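Local coordinates for Rho guanine nucleotide exchange factor 3 (Mus musculus, PDB 2Z0Q), which acts as a guanine nucleotide exchange factor for the small GTPases RhoA and RhoB, and is seen here as its DH-PH domain fragment, at residues A15-I18 against K19-E22; Y216-E219 against G220-D223; Q327-D330 against T331-Q335. All coordinates share one frame; numbering follows the deposited sequence.

Contact 1 (A15-I18 against K19-E22); sequences AKEI and KRQE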
loop_
_atom_site.group_PDB
_atom_site.type_symbol
_atom_site.label_atom_id
_atom_site.label_comp_id
_atom_site.label_asym_id
_atom_site.label_seq_id
_atom_site.Cartn_x
_atom_site.Cartn_y
_atom_site.Cartn_z
ATOM N N ALA A 15 8.259 37.508 -6.903
ATOM C CA ALA A 15 7.558 36.607 -5.997
ATOM C C ALA A 15 7.783 35.187 -6.545
ATOM O O ALA A 15 7.936 34.226 -5.790
ATOM C CB ALA A 15 6.064 36.911 -5.961
ATOM N N LYS A 16 7.783 35.065 -7.872
ATOM C CA LYS A 16 7.978 33.760 -8.522
ATOM C C LYS A 16 9.313 33.142 -8.131
ATOM O O LYS A 16 9.380 31.935 -7.857
ATOM C CB LYS A 16 7.911 33.970 -10.052
ATOM C CG LYS A 16 8.074 32.708 -10.896
ATOM C CD LYS A 16 7.792 33.060 -12.392
ATOM C CE LYS A 16 7.797 31.795 -13.255
ATOM N NZ LYS A 16 7.354 32.023 -14.670
ATOM N N GLU A 17 10.369 33.964 -8.081
ATOM C CA GLU A 17 11.703 33.443 -7.721
ATOM C C GLU A 17 11.718 32.992 -6.261
ATOM O O GLU A 17 12.343 32.017 -5.945
ATOM C CB GLU A 17 12.808 34.491 -7.969
ATOM C CG GLU A 17 14.226 34.060 -7.570
ATOM C CD GLU A 17 14.684 32.758 -8.205
ATOM O OE1 GLU A 17 14.138 32.352 -9.272
ATOM O OE2 GLU A 17 15.633 32.155 -7.653
ATOM N N ILE A 18 11.022 33.706 -5.375
ATOM C CA ILE A 18 10.974 33.270 -3.978
ATOM C C ILE A 18 10.225 31.931 -3.922
ATOM O O ILE A 18 10.640 31.017 -3.209
ATOM C CB ILE A 18 10.286 34.346 -3.101
ATOM C CG1 ILE A 18 11.174 35.622 -3.132
ATOM C CG2 ILE A 18 10.185 33.839 -1.651
ATOM C CD1 ILE A 18 10.501 36.865 -2.446
ATOM N N LYS A 19 9.159 31.795 -4.703
ATOM C CA LYS A 19 8.429 30.522 -4.751
ATOM C C LYS A 19 9.306 29.385 -5.325
ATOM O O LYS A 19 9.197 28.231 -4.890
ATOM C CB LYS A 19 7.137 30.658 -5.575
ATOM C CG LYS A 19 6.101 31.561 -4.910
ATOM C CD LYS A 19 4.890 31.719 -5.824
ATOM C CE LYS A 19 3.934 32.752 -5.265
ATOM N NZ LYS A 19 2.746 32.953 -6.187
ATOM N N ARG A 20 10.170 29.716 -6.272
ATOM C CA ARG A 20 11.067 28.714 -6.842
ATOM C C ARG A 20 12.055 28.264 -5.754
ATOM O O ARG A 20 12.307 27.097 -5.588
ATOM C CB ARG A 20 11.872 29.308 -7.981
ATOM C CG ARG A 20 12.582 28.220 -8.809
ATOM C CD ARG A 20 13.372 28.817 -9.995
ATOM N NE ARG A 20 14.563 29.597 -9.602
ATOM C CZ ARG A 20 15.815 29.141 -9.607
ATOM N NH1 ARG A 20 16.104 27.900 -9.967
ATOM N NH2 ARG A 20 16.804 29.951 -9.261
ATOM N N GLN A 21 12.588 29.222 -4.996
ATOM C CA GLN A 21 13.529 28.846 -3.926
ATOM C C GLN A 21 12.817 28.026 -2.864
ATOM O O GLN A 21 13.402 27.100 -2.315
ATOM C CB GLN A 21 14.235 30.080 -3.317
ATOM C CG GLN A 21 15.154 30.820 -4.297
ATOM C CD GLN A 21 16.293 29.933 -4.786
ATOM O OE1 GLN A 21 16.903 29.212 -4.015
ATOM N NE2 GLN A 21 16.571 29.988 -6.076
ATOM N N GLU A 22 11.562 28.369 -2.548
ATOM C CA GLU A 22 10.809 27.578 -1.605
ATOM C C GLU A 22 10.657 26.131 -2.127
ATOM O O GLU A 22 10.882 25.155 -1.400
ATOM C CB GLU A 22 9.410 28.181 -1.390
ATOM C CG GLU A 22 9.480 29.434 -0.525
ATOM C CD GLU A 22 8.094 29.883 -0.056
ATOM O OE1 GLU A 22 7.096 29.492 -0.690
ATOM O OE2 GLU A 22 8.014 30.618 0.959
#
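Glu17 meets Arg20 and Gln21 within the first two turns of helix 15-51, a local contact at the amino-terminal end of the long helix that opens the DH helical bundle. Arg20 grips the Glu17 carboxylate side-on with two nitrogens. Its NE donates to Glu17 OE1 at 2.8 Å in a nearly straight bond of 164°, and its NH2 donates to Glu17 OE2 at 3.0 Å. The carboxylate lies at the guanidinium edge, but the two planes are turned 43° apart, so this salt bridge is twisted rather than flat. Glu17 OE2 also accepts from Gln21 NE2, again at 2.8 Å. All three donors come to the syn sides of the carboxylate oxygens. Glu17 sets CG anti to its own N (chi1 178°) and then bends at chi2, which turns the carboxylate along the helix toward the next turn. Arg20 bends at chi3 to bring NE and NH2 round to it. Beneath the side chains run ordinary i to i+4 helix bonds, such as Lys19 N to Ala15 O at 2.9 Å and Glu22 N to Ile18 O. Arg20 NH1 also bonds to Glu92 O and Gln21 NE2 to Thr91 O, which ties this turn to the loop there. His173 and Thr174 touch the Arg20 side chain. Glu17 therefore positions two side chains, Arg20 and Gln21, that also bond the neighbouring loop. The paired charge probably eases the burial of Arg20, and the three bonds limit rotation of the carboxylate.

Contact 2 (Y216-E219 against G220-D223); sequences YLEE and GQKD. With SO4 (sulfate ion), chain E.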
loop_
_atom_site.group_PDB
_atom_site.type_symbol
_atom_site.label_atom_id
_atom_site.label_comp_id
_atom_site.label_asym_id
_atom_site.label_seq_id
_atom_site.Cartn_x
_atom_site.Cartn_y
_atom_site.Cartn_z
ATOM N N TYR A 216 -7.573 -24.570 -1.406
ATOM C CA TYR A 216 -8.879 -25.154 -1.690
ATOM C C TYR A 216 -9.002 -26.533 -1.023
ATOM O O TYR A 216 -8.659 -27.550 -1.638
ATOM C CB TYR A 216 -9.038 -25.300 -3.213
ATOM C CG TYR A 216 -8.779 -24.025 -3.995
ATOM C CD1 TYR A 216 -9.816 -23.128 -4.284
ATOM C CD2 TYR A 216 -7.497 -23.706 -4.455
ATOM C CE1 TYR A 216 -9.581 -21.947 -5.015
ATOM C CE2 TYR A 216 -7.261 -22.544 -5.183
ATOM C CZ TYR A 216 -8.294 -21.671 -5.465
ATOM O OH TYR A 216 -8.031 -20.548 -6.226
ATOM N N LEU A 217 -9.500 -26.581 0.211
ATOM C CA LEU A 217 -9.590 -27.862 0.908
ATOM C C LEU A 217 -10.948 -28.547 0.815
ATOM O O LEU A 217 -11.128 -29.677 1.316
ATOM C CB LEU A 217 -9.168 -27.683 2.370
ATOM C CG LEU A 217 -7.766 -27.081 2.497
ATOM C CD1 LEU A 217 -7.412 -26.865 3.976
ATOM C CD2 LEU A 217 -6.757 -28.009 1.795
ATOM N N GLU A 218 -11.905 -27.893 0.162
ATOM C CA GLU A 218 -13.225 -28.505 0.015
ATOM C C GLU A 218 -13.711 -28.481 -1.426
ATOM O O GLU A 218 -13.317 -27.637 -2.218
ATOM C CB GLU A 218 -14.244 -27.819 0.926
ATOM C CG GLU A 218 -13.823 -27.812 2.400
ATOM C CD GLU A 218 -14.794 -27.037 3.260
ATOM O OE1 GLU A 218 -15.883 -27.581 3.547
ATOM O OE2 GLU A 218 -14.480 -25.895 3.622
ATOM N N GLU A 219 -14.586 -29.422 -1.750
ATOM C CA GLU A 219 -15.124 -29.556 -3.098
ATOM C C GLU A 219 -15.815 -28.339 -3.691
ATOM O O GLU A 219 -16.535 -27.602 -2.999
ATOM C CB GLU A 219 -16.092 -30.738 -3.139
ATOM C CG GLU A 219 -15.393 -32.060 -3.002
ATOM C CD GLU A 219 -14.434 -32.321 -4.147
ATOM O OE1 GLU A 219 -13.440 -31.562 -4.290
ATOM O OE2 GLU A 219 -14.684 -33.289 -4.907
ATOM N N GLY A 220 -15.587 -28.152 -4.990
ATOM C CA GLY A 220 -16.196 -27.057 -5.723
ATOM C C GLY A 220 -15.750 -25.657 -5.393
ATOM O O GLY A 220 -16.424 -24.690 -5.773
ATOM N N GLN A 221 -14.613 -25.520 -4.715
ATOM C CA GLN A 221 -14.127 -24.192 -4.355
ATOM C C GLN A 221 -13.256 -23.570 -5.423
ATOM O O GLN A 221 -13.031 -22.367 -5.416
ATOM C CB GLN A 221 -13.362 -24.236 -3.037
ATOM C CG GLN A 221 -14.248 -24.695 -1.887
ATOM C CD GLN A 221 -13.574 -24.514 -0.548
ATOM O OE1 GLN A 221 -12.372 -24.774 -0.389
ATOM N NE2 GLN A 221 -14.346 -24.071 0.436
ATOM N N LYS A 222 -12.744 -24.382 -6.342
ATOM C CA LYS A 222 -11.928 -23.823 -7.422
ATOM C C LYS A 222 -12.889 -23.141 -8.402
ATOM O O LYS A 222 -14.048 -23.517 -8.484
ATOM C CB LYS A 222 -11.121 -24.936 -8.112
ATOM C CG LYS A 222 -10.039 -25.538 -7.203
ATOM C CD LYS A 222 -9.244 -26.642 -7.908
ATOM C CE LYS A 222 -8.063 -27.129 -7.069
ATOM N NZ LYS A 222 -6.982 -26.099 -6.888
ATOM N N ASP A 223 -12.417 -22.120 -9.110
ATOM C CA ASP A 223 -13.248 -21.406 -10.073
ATOM C C ASP A 223 -12.322 -20.820 -11.130
ATOM O O ASP A 223 -11.305 -20.218 -10.793
ATOM C CB ASP A 223 -14.023 -20.269 -9.406
ATOM C CG ASP A 223 -15.205 -19.794 -10.248
ATOM O OD1 ASP A 223 -15.008 -19.280 -11.367
ATOM O OD2 ASP A 223 -16.356 -19.938 -9.788
HETATM S S SO4 E . -12.957 -28.788 -7.201
HETATM O O1 SO4 E . -14.095 -29.646 -6.810
HETATM O O2 SO4 E . -11.762 -29.163 -6.405
HETATM O O3 SO4 E . -12.673 -28.955 -8.647
HETATM O O4 SO4 E . -13.274 -27.370 -6.937
HETATM O O HOH W 1 -9.463 -21.596 -8.725
HETATM O O HOH W 2 -10.857 -24.493 1.593
HETATM O O HOH W 3 -11.652 -27.344 -4.327
#
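Tyr216 begins this local contact by laying one ring face against Lys222. Lys222 CG sits 4.0 Å from the ring centroid, a CH-pi contact offset toward the rim, and the two side chains cross at about a right angle. Gln221 CB lies at the ring edge, 3.9 Å from Tyr216 CD1. A water accepts from Asp223 N and is weakly bonded to Tyr216 OH. The backbone N of Leu217 donates to a second water, which lies close to Gln221 OE1. Glu218 N donates to Gln221 OE1 at 3.2 Å, from above the amide plane of the glutamine. The extended Gln221 chain (chi2 -170°) carries its amide back alongside Glu218. Glu218 also starts a type II beta turn that ends at Gln221. Glu219 and Gly220 form its corners, and Gly220 has the positive phi usual there. Past Glu219, a sulfate probably taken from the crystallisation liquor accepts from Gly220 N (2.8 Å to O1) and Lys222 N (3.1 Å to O4). The loop joins strand 214-215 to helix 224-227 in the PH region. Tyr216 rests on Leu271 of strand 266-271, Glu219 O accepts from Gln274 NE2, and Asp223 OD1 caps Leu225 N at the start of the helix.

Contact 3 (Q327-D330 against T331-Q335); sequences QAND and TFNKQ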
loop_
_atom_site.group_PDB
_atom_site.type_symbol
_atom_site.label_atom_id
_atom_site.label_comp_id
_atom_site.label_asym_id
_atom_site.label_seq_id
_atom_site.Cartn_x
_atom_site.Cartn_y
_atom_site.Cartn_z
ATOM N N GLN A 327 -18.124 -7.055 8.481
ATOM C CA GLN A 327 -17.853 -5.790 9.166
ATOM C C GLN A 327 -16.507 -5.217 8.774
ATOM O O GLN A 327 -15.489 -5.902 8.901
ATOM C CB GLN A 327 -17.866 -5.974 10.694
ATOM C CG GLN A 327 -17.620 -4.657 11.450
ATOM C CD GLN A 327 -17.588 -4.856 12.949
ATOM O OE1 GLN A 327 -16.838 -5.701 13.441
ATOM N NE2 GLN A 327 -18.390 -4.087 13.683
ATOM N N ALA A 328 -16.524 -3.977 8.273
ATOM C CA ALA A 328 -15.298 -3.290 7.864
ATOM C C ALA A 328 -14.629 -2.688 9.084
ATOM O O ALA A 328 -15.201 -2.628 10.171
ATOM C CB ALA A 328 -15.607 -2.197 6.826
ATOM N N ASN A 329 -13.402 -2.214 8.881
ATOM C CA ASN A 329 -12.593 -1.681 9.955
ATOM C C ASN A 329 -13.069 -0.351 10.536
ATOM O O ASN A 329 -12.873 -0.092 11.720
ATOM C CB ASN A 329 -11.142 -1.618 9.444
ATOM C CG ASN A 329 -10.679 -2.961 8.835
ATOM O OD1 ASN A 329 -10.083 -2.991 7.752
ATOM N ND2 ASN A 329 -10.953 -4.073 9.534
ATOM N N ASP A 330 -13.705 0.473 9.708
ATOM C CA ASP A 330 -14.235 1.773 10.126
ATOM C C ASP A 330 -15.188 2.262 9.026
ATOM O O ASP A 330 -15.372 1.598 8.001
ATOM C CB ASP A 330 -13.101 2.802 10.296
ATOM C CG ASP A 330 -12.162 2.811 9.112
ATOM O OD1 ASP A 330 -12.636 2.842 7.973
ATOM O OD2 ASP A 330 -10.927 2.785 9.310
ATOM N N THR A 331 -15.778 3.436 9.224
ATOM C CA THR A 331 -16.709 3.972 8.237
ATOM C C THR A 331 -16.079 4.130 6.869
ATOM O O THR A 331 -16.678 3.812 5.865
ATOM C CB THR A 331 -17.295 5.332 8.687
ATOM O OG1 THR A 331 -17.877 5.193 9.989
ATOM C CG2 THR A 331 -18.368 5.771 7.728
ATOM N N PHE A 332 -14.852 4.618 6.816
ATOM C CA PHE A 332 -14.183 4.802 5.539
ATOM C C PHE A 332 -13.928 3.485 4.801
ATOM O O PHE A 332 -14.165 3.374 3.590
ATOM C CB PHE A 332 -12.854 5.549 5.782
ATOM C CG PHE A 332 -11.995 5.673 4.566
ATOM C CD1 PHE A 332 -12.407 6.429 3.473
ATOM C CD2 PHE A 332 -10.769 5.028 4.508
ATOM C CE1 PHE A 332 -11.620 6.539 2.332
ATOM C CE2 PHE A 332 -9.972 5.122 3.390
ATOM C CZ PHE A 332 -10.397 5.886 2.285
ATOM N N ASN A 333 -13.460 2.478 5.538
ATOM C CA ASN A 333 -13.192 1.175 4.928
ATOM C C ASN A 333 -14.492 0.531 4.415
ATOM O O ASN A 333 -14.483 -0.152 3.401
ATOM C CB ASN A 333 -12.510 0.230 5.937
ATOM C CG ASN A 333 -11.981 -1.057 5.285
ATOM O OD1 ASN A 333 -11.305 -1.017 4.245
ATOM N ND2 ASN A 333 -12.279 -2.201 5.893
ATOM N N LYS A 334 -15.595 0.733 5.133
ATOM C CA LYS A 334 -16.871 0.166 4.674
ATOM C C LYS A 334 -17.260 0.792 3.336
ATOM O O LYS A 334 -17.619 0.090 2.384
ATOM C CB LYS A 334 -17.993 0.394 5.697
ATOM C CG LYS A 334 -19.394 0.105 5.050
ATOM C CD LYS A 334 -20.495 -0.033 6.101
ATOM C CE LYS A 334 -21.891 0.157 5.441
ATOM N NZ LYS A 334 -22.963 -0.087 6.455
ATOM N N GLN A 335 -17.156 2.124 3.228
ATOM C CA GLN A 335 -17.485 2.765 1.955
ATOM C C GLN A 335 -16.579 2.273 0.818
ATOM O O GLN A 335 -17.059 2.069 -0.288
ATOM C CB GLN A 335 -17.404 4.318 2.070
ATOM C CG GLN A 335 -18.042 5.060 0.872
ATOM C CD GLN A 335 -19.542 4.792 0.742
ATOM O OE1 GLN A 335 -20.280 4.892 1.725
ATOM N NE2 GLN A 335 -19.992 4.466 -0.464
#
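Asp330 and Asn333 make the main polar link of this local contact, where the chain leaves strand 322-327 and enters helix 331-345. Asp330 is the N-cap. Its OD1 accepts from Asn333 N at 2.6 Å, and the bond is nearly straight at 166°. The backbone N of Asn333 meets this oxygen almost end-on to the C-O bond. The Asp330 side chain takes the rotamer with CG between backbone N and carbonyl carbon (chi1 48°), which turns OD1 toward the backbone N of Asn333 in the first turn. The negative charge there would probably interact well with the helix dipole.

A backbone bond follows as the first full helical turn closes. Lys334 N donates to Asp330 O at 3.0 Å. Asp330 thus serves the helix with both its side chain and its carbonyl.

The apolar contact is small and tight. The buried Ala328 points CB at the helix, where it lies 3.4 Å from Lys334 CA and 3.7 Å from Lys334 CB. Its methyl packs against the backbone of the first turn.

Helix 331-345 is the carboxy-terminal helix of the PH domain. Gln327 pairs through its backbone with Lys239 in strand 232-240, and Ala328 likewise with Asn309. The far end of Lys334 leads away from residues 327-330: its NZ forms a salt bridge with Asp285 in strand 282-285 and a hydrogen bond with Phe310 O in strand 310-315.

How the contacts relate
All three contacts are local and lie mainly at the surface, each with one buried residue: Arg20, Gln221 and Ala328. No two of them touch. Contact 1 belongs to the DH helical bundle, while contacts 2 and 3 lie in the PH region, their centres about 29 Å apart. The centres of contacts 1 and 2 are about 62 Å apart, on opposite sides of the chain's centre. Chemistry follows the setting. Within a helix, contact 1 adds a salt bridge and an amide bond to the helix backbone. In an irregular loop, contact 2 mixes a beta turn, a ring contact, waters and a sulfate. At a helix start, contact 3 uses a capping carboxylate.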